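Long-range contacts in nourseothricin acetyltransferase (Streptomyces noursei, PDB 5C82), which probably transfers an acetyl group from acetyl-coenzyme A to the streptothricin-type antibiotic nourseothricin, an inactivation that would give resistance: residues A[12-17]-A[80-85]; A[93-98]-A[109-114]; A[129-134]-A[185-190]. The protein carries 1 engineered substitution. All blocks are in the same frame, centred on the assembly; numbering follows the deposited sequence.

Contact 1: residues A[12-17]-A[80-85]; sequences YRTSVP and RTFVAY
Strand 12-14 runs antiparallel to strand 80-85 at 153°, with Arg-13 and Val-83 as the hydrogen-bonded pair (Arg-13 N to Val-83 O 3.2 Å, Val-83 N to Arg-13 O 2.9 Å). Ser-15 N extends the ladder to Thr-81 O at 2.9 Å. On one face, the Tyr-12 ring brings CE2 to 3.5 Å from the Ala-84 CB methyl, and both side chains continue onto helix 122-137. In the GNAT fold this is the edge of the central sheet, where the outermost strand 11-14 pairs with strand 79-85. On the other face, Arg-13 CG sits between backbone N and carbonyl carbon (chi1 55°), carrying the extended chain over the valine, and one guanidinium face covers Val-83 CG2 (NH1 to CG2 3.6 Å) and part of the Tyr-85 ring, the two planes 27° apart. NH1 also donates to Thr-14 O and forms a salt bridge with Asp-19, which accepts from Tyr-85 OH too, so one carboxylate holds both side chains in place. Arg-80 meets Thr-14 from the side: NE donates in the guanidinium plane to OG1 at 3.0 Å, and NH2 adds a weak second bond. A water links Ser-15 OG (2.8 Å) to Thr-81 N (3.1 Å).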
loop_
_atom_site.group_PDB
_atom_site.type_symbol
_atom_site.label_atom_id
_atom_site.label_comp_id
_atom_site.label_asym_id
_atom_site.label_seq_id
_atom_site.Cartn_x
_atom_site.Cartn_y
_atom_site.Cartn_z
ATOM N N TYR A 12 11.985 28.279 1.033
ATOM C CA TYR A 12 11.551 26.972 1.507
ATOM C C TYR A 12 11.658 26.899 2.996
ATOM O O TYR A 12 12.615 27.406 3.557
ATOM C CB TYR A 12 12.424 25.864 0.894
ATOM C CG TYR A 12 12.416 25.835 -0.613
ATOM C CD1 TYR A 12 13.342 26.572 -1.351
ATOM C CD2 TYR A 12 11.522 25.022 -1.309
ATOM C CE1 TYR A 12 13.341 26.544 -2.744
ATOM C CE2 TYR A 12 11.498 25.005 -2.702
ATOM C CZ TYR A 12 12.398 25.779 -3.413
ATOM O OH TYR A 12 12.364 25.739 -4.779
ATOM N N ARG A 13 10.687 26.244 3.635
ATOM C CA ARG A 13 10.668 26.044 5.080
ATOM C C ARG A 13 9.718 24.920 5.493
ATOM O O ARG A 13 8.948 24.396 4.685
ATOM C CB ARG A 13 10.293 27.353 5.835
ATOM C CG ARG A 13 8.987 28.021 5.419
ATOM C CD ARG A 13 8.586 29.079 6.447
ATOM N NE ARG A 13 7.414 29.861 6.041
ATOM C CZ ARG A 13 6.155 29.436 6.135
ATOM N NH1 ARG A 13 5.887 28.240 6.640
ATOM N NH2 ARG A 13 5.157 30.212 5.741
ATOM N N THR A 14 9.746 24.595 6.776
ATOM C CA THR A 14 8.803 23.662 7.348
ATOM C C THR A 14 7.482 24.457 7.471
ATOM O O THR A 14 7.509 25.690 7.646
ATOM C CB THR A 14 9.378 23.066 8.632
ATOM O OG1 THR A 14 10.449 22.199 8.258
ATOM C CG2 THR A 14 8.362 22.268 9.411
ATOM N N SER A 15 6.353 23.782 7.243
ATOM C CA SER A 15 5.041 24.417 7.325
ATOM C C SER A 15 4.748 24.848 8.784
ATOM O O SER A 15 5.316 24.299 9.733
ATOM C CB SER A 15 3.949 23.447 6.891
ATOM O OG SER A 15 3.766 22.478 7.914
ATOM N N VAL A 16 3.821 25.802 8.934
ATOM C CA VAL A 16 3.332 26.313 10.215
ATOM C C VAL A 16 1.801 26.212 10.141
ATOM O O VAL A 16 1.288 26.143 9.014
ATOM C CB VAL A 16 3.836 27.756 10.543
ATOM C CG1 VAL A 16 5.351 27.770 10.785
ATOM C CG2 VAL A 16 3.435 28.778 9.476
ATOM N N PRO A 17 1.047 26.198 11.280
ATOM C CA PRO A 17 -0.430 26.091 11.179
ATOM C C PRO A 17 -1.076 27.093 10.217
ATOM O O PRO A 17 -1.975 26.712 9.482
ATOM C CB PRO A 17 -0.914 26.293 12.622
ATOM C CG PRO A 17 0.240 25.888 13.458
ATOM C CD PRO A 17 1.486 26.253 12.690
ATOM N N ARG A 80 6.212 15.316 8.533
ATOM C CA ARG A 80 6.659 16.681 8.221
ATOM C C ARG A 80 6.099 17.186 6.891
ATOM O O ARG A 80 5.930 16.402 5.960
ATOM C CB ARG A 80 8.188 16.784 8.203
ATOM C CG ARG A 80 8.715 18.210 8.407
ATOM C CD ARG A 80 10.148 18.137 8.835
ATOM N NE ARG A 80 10.671 19.394 9.351
ATOM C CZ ARG A 80 11.480 19.474 10.398
ATOM N NH1 ARG A 80 11.834 18.376 11.059
ATOM N NH2 ARG A 80 11.931 20.653 10.806
ATOM N N THR A 81 5.826 18.499 6.817
ATOM C CA THR A 81 5.373 19.197 5.617
ATOM C C THR A 81 6.362 20.318 5.301
ATOM O O THR A 81 6.649 21.146 6.161
ATOM C CB THR A 81 3.933 19.759 5.769
ATOM O OG1 THR A 81 3.028 18.696 6.043
ATOM C CG2 THR A 81 3.452 20.535 4.526
ATOM N N PHE A 82 6.850 20.354 4.054
ATOM C CA PHE A 82 7.716 21.413 3.555
ATOM C C PHE A 82 6.948 22.239 2.539
ATOM O O PHE A 82 6.252 21.685 1.688
ATOM C CB PHE A 82 9.003 20.854 2.935
ATOM C CG PHE A 82 9.833 20.053 3.897
ATOM C CD1 PHE A 82 10.650 20.687 4.828
ATOM C CD2 PHE A 82 9.870 18.667 3.816
ATOM C CE1 PHE A 82 11.431 19.943 5.712
ATOM C CE2 PHE A 82 10.649 17.920 4.699
ATOM C CZ PHE A 82 11.441 18.560 5.630
ATOM N N VAL A 83 7.053 23.569 2.646
ATOM C CA VAL A 83 6.362 24.504 1.748
ATOM C C VAL A 83 7.381 25.285 0.954
ATOM O O VAL A 83 8.478 25.533 1.449
ATOM C CB VAL A 83 5.389 25.460 2.509
ATOM C CG1 VAL A 83 4.144 24.723 3.014
ATOM C CG2 VAL A 83 6.099 26.218 3.646
ATOM N N ALA A 84 7.001 25.714 -0.238
ATOM C CA ALA A 84 7.797 26.563 -1.133
ATOM C C ALA A 84 6.967 27.793 -1.471
ATOM O O ALA A 84 5.838 27.654 -1.946
ATOM C CB ALA A 84 8.152 25.817 -2.416
ATOM N N TYR A 85 7.489 28.985 -1.171
ATOM C CA TYR A 85 6.796 30.251 -1.457
ATOM C C TYR A 85 7.538 31.049 -2.520
ATOM O O TYR A 85 8.759 31.141 -2.492
ATOM C CB TYR A 85 6.618 31.093 -0.180
ATOM C CG TYR A 85 5.418 30.685 0.650
ATOM C CD1 TYR A 85 5.525 29.704 1.630
ATOM C CD2 TYR A 85 4.181 31.297 0.471
ATOM C CE1 TYR A 85 4.422 29.308 2.379
ATOM C CE2 TYR A 85 3.067 30.916 1.224
ATOM C CZ TYR A 85 3.194 29.919 2.175
ATOM O OH TYR A 85 2.104 29.541 2.918
HETATM O O HOH W 1 5.248 20.477 9.082
#

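Contact 2: residues A[93-98]-A[109-114]; sequences GFVVVS and EDIEVA
Gly-93 pairs with Val-113 in close backbone contact, its CA lying 3.1 Å from Glu-112 O. Phe-94 and Glu-112 follow as a hydrogen-bonded pair, with Phe-94 N to Glu-112 O at 3.0 Å and Glu-112 N to Phe-94 O at 3.1 Å. With CG between the backbone N and the carbonyl carbon (chi1 68°), the Phe-94 ring reaches across to the neighbouring strand on the face of Asp-110 and Glu-112. There Asp-110 OD2 sits at the ring edge, 3.4 Å from Phe-94 CE2 and near the ring plane, while the carboxylate is turned 76° to the ring. Two acceptors, Asp-110 OD1 and Glu-112 OE2, lie 3.0 Å apart without a hydrogen bond. Glu-112 runs alongside, its CB against Phe-94 CE1, and Leu-26 touches both residues. Val-95 turns to the opposite face, its CG2 3.8 Å from Ile-111 CB, and both lie side by side against helix 122-137. The strands form a beta hairpin in the middle of the GNAT sheet. At Val-96 the register slips: N donates a nearly straight bond to Asp-110 O (2.8 Å, 174°), but O faces both Glu-109 N and Asp-110 N through weak bonds, a classic beta bulge, consistent with the bulge common in the fourth strand of GNAT folds. Val-97, directed away from strand 109-113, packs on Ala-130 and Phe-133. Glu-109, bent at chi2, brings OE2 to 3.1 Å from Ser-98 CB.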
loop_
_atom_site.group_PDB
_atom_site.type_symbol
_atom_site.label_atom_id
_atom_site.label_comp_id
_atom_site.label_asym_id
_atom_site.label_seq_id
_atom_site.Cartn_x
_atom_site.Cartn_y
_atom_site.Cartn_z
ATOM N N GLY A 93 4.151 25.553 -3.823
ATOM C CA GLY A 93 4.060 24.118 -3.648
ATOM C C GLY A 93 4.341 23.625 -2.255
ATOM O O GLY A 93 4.823 24.380 -1.408
ATOM N N PHE A 94 4.004 22.343 -2.012
ATOM C CA PHE A 94 4.233 21.683 -0.726
ATOM C C PHE A 94 4.497 20.201 -0.903
ATOM O O PHE A 94 4.141 19.617 -1.929
ATOM C CB PHE A 94 3.049 21.925 0.261
ATOM C CG PHE A 94 1.750 21.262 -0.139
ATOM C CD1 PHE A 94 0.845 21.916 -0.969
ATOM C CD2 PHE A 94 1.436 19.980 0.310
ATOM C CE1 PHE A 94 -0.342 21.294 -1.362
ATOM C CE2 PHE A 94 0.250 19.350 -0.094
ATOM C CZ PHE A 94 -0.633 20.012 -0.926
ATOM N N VAL A 95 5.067 19.584 0.111
ATOM C CA VAL A 95 5.306 18.129 0.151
ATOM C C VAL A 95 5.045 17.674 1.592
ATOM O O VAL A 95 5.500 18.315 2.548
ATOM C CB VAL A 95 6.708 17.681 -0.401
ATOM C CG1 VAL A 95 7.866 18.184 0.459
ATOM C CG2 VAL A 95 6.785 16.164 -0.566
ATOM N N VAL A 96 4.265 16.614 1.737
ATOM C CA VAL A 96 3.952 16.040 3.036
ATOM C C VAL A 96 4.671 14.707 3.031
ATOM O O VAL A 96 4.531 13.928 2.077
ATOM C CB VAL A 96 2.417 15.891 3.303
ATOM C CG1 VAL A 96 2.145 15.363 4.717
ATOM C CG2 VAL A 96 1.672 17.203 3.061
ATOM N N VAL A 97 5.456 14.462 4.079
ATOM C CA VAL A 97 6.223 13.238 4.259
ATOM C C VAL A 97 5.893 12.593 5.588
ATOM O O VAL A 97 5.532 13.278 6.555
ATOM C CB VAL A 97 7.758 13.400 4.023
ATOM C CG1 VAL A 97 8.052 13.989 2.643
ATOM C CG2 VAL A 97 8.453 14.208 5.130
ATOM N N SER A 98 6.003 11.265 5.624
ATOM C CA SER A 98 5.773 10.454 6.808
ATOM C C SER A 98 6.857 9.367 6.818
ATOM O O SER A 98 7.154 8.794 5.772
ATOM C CB SER A 98 4.381 9.835 6.749
ATOM O OG SER A 98 4.262 8.761 7.662
ATOM N N GLU A 109 3.552 11.424 1.164
ATOM C CA GLU A 109 2.080 11.325 1.249
ATOM C C GLU A 109 1.391 12.145 0.180
ATOM O O GLU A 109 0.426 11.695 -0.437
ATOM C CB GLU A 109 1.567 11.770 2.624
ATOM C CG GLU A 109 2.218 11.077 3.802
ATOM C CD GLU A 109 1.493 9.856 4.329
ATOM O OE1 GLU A 109 0.954 9.072 3.513
ATOM O OE2 GLU A 109 1.515 9.655 5.565
ATOM N N ASP A 110 1.905 13.346 -0.056
ATOM C CA ASP A 110 1.331 14.281 -0.997
ATOM C C ASP A 110 2.419 15.205 -1.449
ATOM O O ASP A 110 3.270 15.555 -0.653
ATOM C CB ASP A 110 0.224 15.082 -0.261
ATOM C CG ASP A 110 -0.867 15.698 -1.132
ATOM O OD1 ASP A 110 -0.969 15.319 -2.323
ATOM O OD2 ASP A 110 -1.617 16.554 -0.622
ATOM N N ILE A 111 2.406 15.595 -2.721
ATOM C CA ILE A 111 3.311 16.598 -3.300
ATOM C C ILE A 111 2.516 17.331 -4.376
ATOM O O ILE A 111 1.897 16.681 -5.217
ATOM C CB ILE A 111 4.704 16.070 -3.768
ATOM C CG1 ILE A 111 5.586 17.234 -4.327
ATOM C CG2 ILE A 111 4.583 14.864 -4.748
ATOM C CD1 ILE A 111 7.064 16.902 -4.635
ATOM N N GLU A 112 2.451 18.659 -4.295
ATOM C CA GLU A 112 1.711 19.467 -5.259
ATOM C C GLU A 112 2.371 20.791 -5.532
ATOM O O GLU A 112 2.894 21.421 -4.617
ATOM C CB GLU A 112 0.239 19.634 -4.849
ATOM C CG GLU A 112 -0.682 18.659 -5.573
ATOM C CD GLU A 112 -1.774 18.046 -4.723
ATOM O OE1 GLU A 112 -2.544 18.806 -4.088
ATOM O OE2 GLU A 112 -1.896 16.800 -4.739
ATOM N N VAL A 113 2.409 21.174 -6.809
ATOM C CA VAL A 113 2.999 22.409 -7.286
ATOM C C VAL A 113 1.892 23.177 -8.039
ATOM O O VAL A 113 1.155 22.559 -8.805
ATOM C CB VAL A 113 4.274 22.130 -8.147
ATOM C CG1 VAL A 113 4.873 23.413 -8.748
ATOM C CG2 VAL A 113 5.331 21.395 -7.336
ATOM N N ALA A 114 1.745 24.508 -7.783
ATOM C CA ALA A 114 0.748 25.370 -8.449
ATOM C C ALA A 114 1.044 25.345 -9.949
ATOM O O ALA A 114 2.217 25.347 -10.307
ATOM C CB ALA A 114 0.798 26.786 -7.901
#

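Contact 3: residues A[129-134]-A[185-190]; sequences LATEFA and MSMPCP
The five-membered ring of Pro-190 is the one ring that meets the opposite segment: its CD corner lies 4.0 Å from Thr-131 CG2, the two side chains crossing at about a right angle. No aromatic face or edge takes part between the segments; the Phe-133 ring turns to the sheet, onto Arg-80, Phe-82 and Val-97. Thr-131 uses both branches across the contact. CG2 meets the proline, while OG1, beside the backbone N (chi1 -62°), touches the methyl CE of Met-187 at 3.6 Å and also hydrogen-bonds Met-127 O, one turn back within its own helix. Met-187 is a selenomethionine, its chain extended to SE and then bent (chi3 78°), which brings CE round to the helix. One turn on, the Ala-134 methyl packs on Cys-189 SG, with Ala-134 CB at 3.7 Å from the sulfur. Helix 122-137 is the connection of a beta-alpha-beta crossover from strand 105-113 to the parallel strand 141-147; the latter lies beside strand 182-188, as expected for the C-terminal half of a GNAT fold. Leu-142 of strand 141-147 touches Thr-131, Ala-134, Met-187 and Cys-189, so one leucine packs against both segments. No hydrogen bond joins them directly. Farther along the strand, Ser-186 packs on Ala-170 of the second subunit.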
loop_
_atom_site.group_PDB
_atom_site.type_symbol
_atom_site.label_atom_id
_atom_site.label_comp_id
_atom_site.label_asym_id
_atom_site.label_seq_id
_atom_site.Cartn_x
_atom_site.Cartn_y
_atom_site.Cartn_z
ATOM N N LEU A 129 14.268 18.229 -0.376
ATOM C CA LEU A 129 14.015 18.512 1.048
ATOM C C LEU A 129 13.457 17.258 1.740
ATOM O O LEU A 129 13.874 16.941 2.854
ATOM C CB LEU A 129 13.048 19.689 1.206
ATOM C CG LEU A 129 13.620 21.107 0.937
ATOM C CD1 LEU A 129 12.515 22.154 1.091
ATOM C CD2 LEU A 129 14.773 21.464 1.905
ATOM N N ALA A 130 12.571 16.506 1.023
ATOM C CA ALA A 130 12.023 15.228 1.462
ATOM C C ALA A 130 13.177 14.220 1.618
ATOM O O ALA A 130 13.217 13.501 2.611
ATOM C CB ALA A 130 10.997 14.706 0.454
ATOM N N THR A 131 14.146 14.240 0.688
ATOM C CA THR A 131 15.311 13.337 0.679
ATOM C C THR A 131 16.223 13.609 1.872
ATOM O O THR A 131 16.642 12.663 2.531
ATOM C CB THR A 131 16.013 13.366 -0.702
ATOM O OG1 THR A 131 15.059 12.895 -1.652
ATOM C CG2 THR A 131 17.228 12.457 -0.775
ATOM N N GLU A 132 16.482 14.885 2.182
ATOM C CA GLU A 132 17.310 15.265 3.341
ATOM C C GLU A 132 16.703 14.755 4.655
ATOM O O GLU A 132 17.409 14.145 5.450
ATOM C CB GLU A 132 17.548 16.784 3.378
ATOM C CG GLU A 132 18.322 17.324 2.175
ATOM C CD GLU A 132 18.348 18.840 2.072
ATOM O OE1 GLU A 132 17.672 19.509 2.882
ATOM O OE2 GLU A 132 19.002 19.362 1.144
ATOM N N PHE A 133 15.389 14.951 4.852
ATOM C CA PHE A 133 14.638 14.456 6.010
ATOM C C PHE A 133 14.722 12.922 6.111
ATOM O O PHE A 133 14.843 12.385 7.215
ATOM C CB PHE A 133 13.166 14.909 5.900
ATOM C CG PHE A 133 12.287 14.560 7.082
ATOM C CD1 PHE A 133 12.366 15.281 8.268
ATOM C CD2 PHE A 133 11.399 13.494 7.016
ATOM C CE1 PHE A 133 11.536 14.963 9.356
ATOM C CE2 PHE A 133 10.574 13.176 8.102
ATOM C CZ PHE A 133 10.641 13.917 9.260
ATOM N N ALA A 134 14.660 12.222 4.961
ATOM C CA ALA A 134 14.768 10.762 4.889
ATOM C C ALA A 134 16.138 10.311 5.421
ATOM O O ALA A 134 16.211 9.393 6.243
ATOM C CB ALA A 134 14.568 10.283 3.451
HETATM N N MSE A 185 5.976 4.079 -6.674
HETATM C CA MSE A 185 7.340 4.334 -7.151
HETATM C C MSE A 185 8.276 4.536 -5.984
HETATM O O MSE A 185 7.896 5.109 -4.959
HETATM C CB MSE A 185 7.401 5.527 -8.133
HETATM C CG MSE A 185 6.423 5.409 -9.324
HETATM SE SE MSE A 185 6.562 6.886 -10.548
HETATM C CE MSE A 185 8.310 6.379 -11.470
ATOM N N SER A 186 9.494 4.039 -6.118
ATOM C CA SER A 186 10.452 4.174 -5.044
ATOM C C SER A 186 11.815 4.595 -5.550
ATOM O O SER A 186 12.136 4.428 -6.728
ATOM C CB SER A 186 10.559 2.888 -4.229
ATOM O OG SER A 186 11.097 1.842 -5.021
HETATM N N MSE A 187 12.622 5.106 -4.619
HETATM C CA MSE A 187 13.991 5.513 -4.862
HETATM C C MSE A 187 14.805 5.114 -3.651
HETATM O O MSE A 187 14.381 5.483 -2.555
HETATM C CB MSE A 187 14.038 7.041 -5.000
HETATM C CG MSE A 187 15.317 7.543 -5.491
HETATM SE SE MSE A 187 15.227 9.456 -5.625
HETATM C CE MSE A 187 15.447 9.990 -3.747
ATOM N N PRO A 188 15.994 4.460 -3.791
ATOM C CA PRO A 188 16.838 4.233 -2.605
ATOM C C PRO A 188 17.312 5.590 -2.061
ATOM O O PRO A 188 17.519 6.534 -2.836
ATOM C CB PRO A 188 18.016 3.407 -3.141
ATOM C CG PRO A 188 18.052 3.650 -4.588
ATOM C CD PRO A 188 16.655 3.986 -5.023
ATOM N N CYS A 189 17.444 5.691 -0.738
ATOM C CA CYS A 189 17.836 6.930 -0.077
ATOM C C CYS A 189 19.376 7.020 0.048
ATOM O O CYS A 189 19.975 6.126 0.626
ATOM C CB CYS A 189 17.125 7.065 1.269
ATOM S SG CYS A 189 17.582 8.538 2.210
ATOM N N PRO A 190 20.029 8.050 -0.566
ATOM C CA PRO A 190 21.511 8.149 -0.513
ATOM C C PRO A 190 22.144 8.099 0.881
ATOM O O PRO A 190 21.855 8.933 1.738
ATOM C CB PRO A 190 21.802 9.488 -1.202
ATOM C CG PRO A 190 20.611 9.760 -2.057
ATOM C CD PRO A 190 19.444 9.191 -1.312
#

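Contacts 1 and 2 belong to one continuous part of the sheet: strands 79-85 and 91-100 are neighbours, and Arg-80 O and Val-97 N, 2.7 Å apart, are probably hydrogen-bonded between them. Contact 1 lies at the surface edge, where backbone pairing is supplemented by arginines and a water; contact 2, nearer the chain centre, is partly buried and pairs central strands whose faces differ, one apolar and one mixing acidic side chains with Phe-94 and Val-96. Contact 3, again at the surface, is apolar packing without direct hydrogen bonds. Its helix packs on one face of both: Leu-129 meets Tyr-12, and Ala-130 CB lies 3.7 Å from Val-97 CG1. The centres of contacts 1 and 3 are about 17 Å apart.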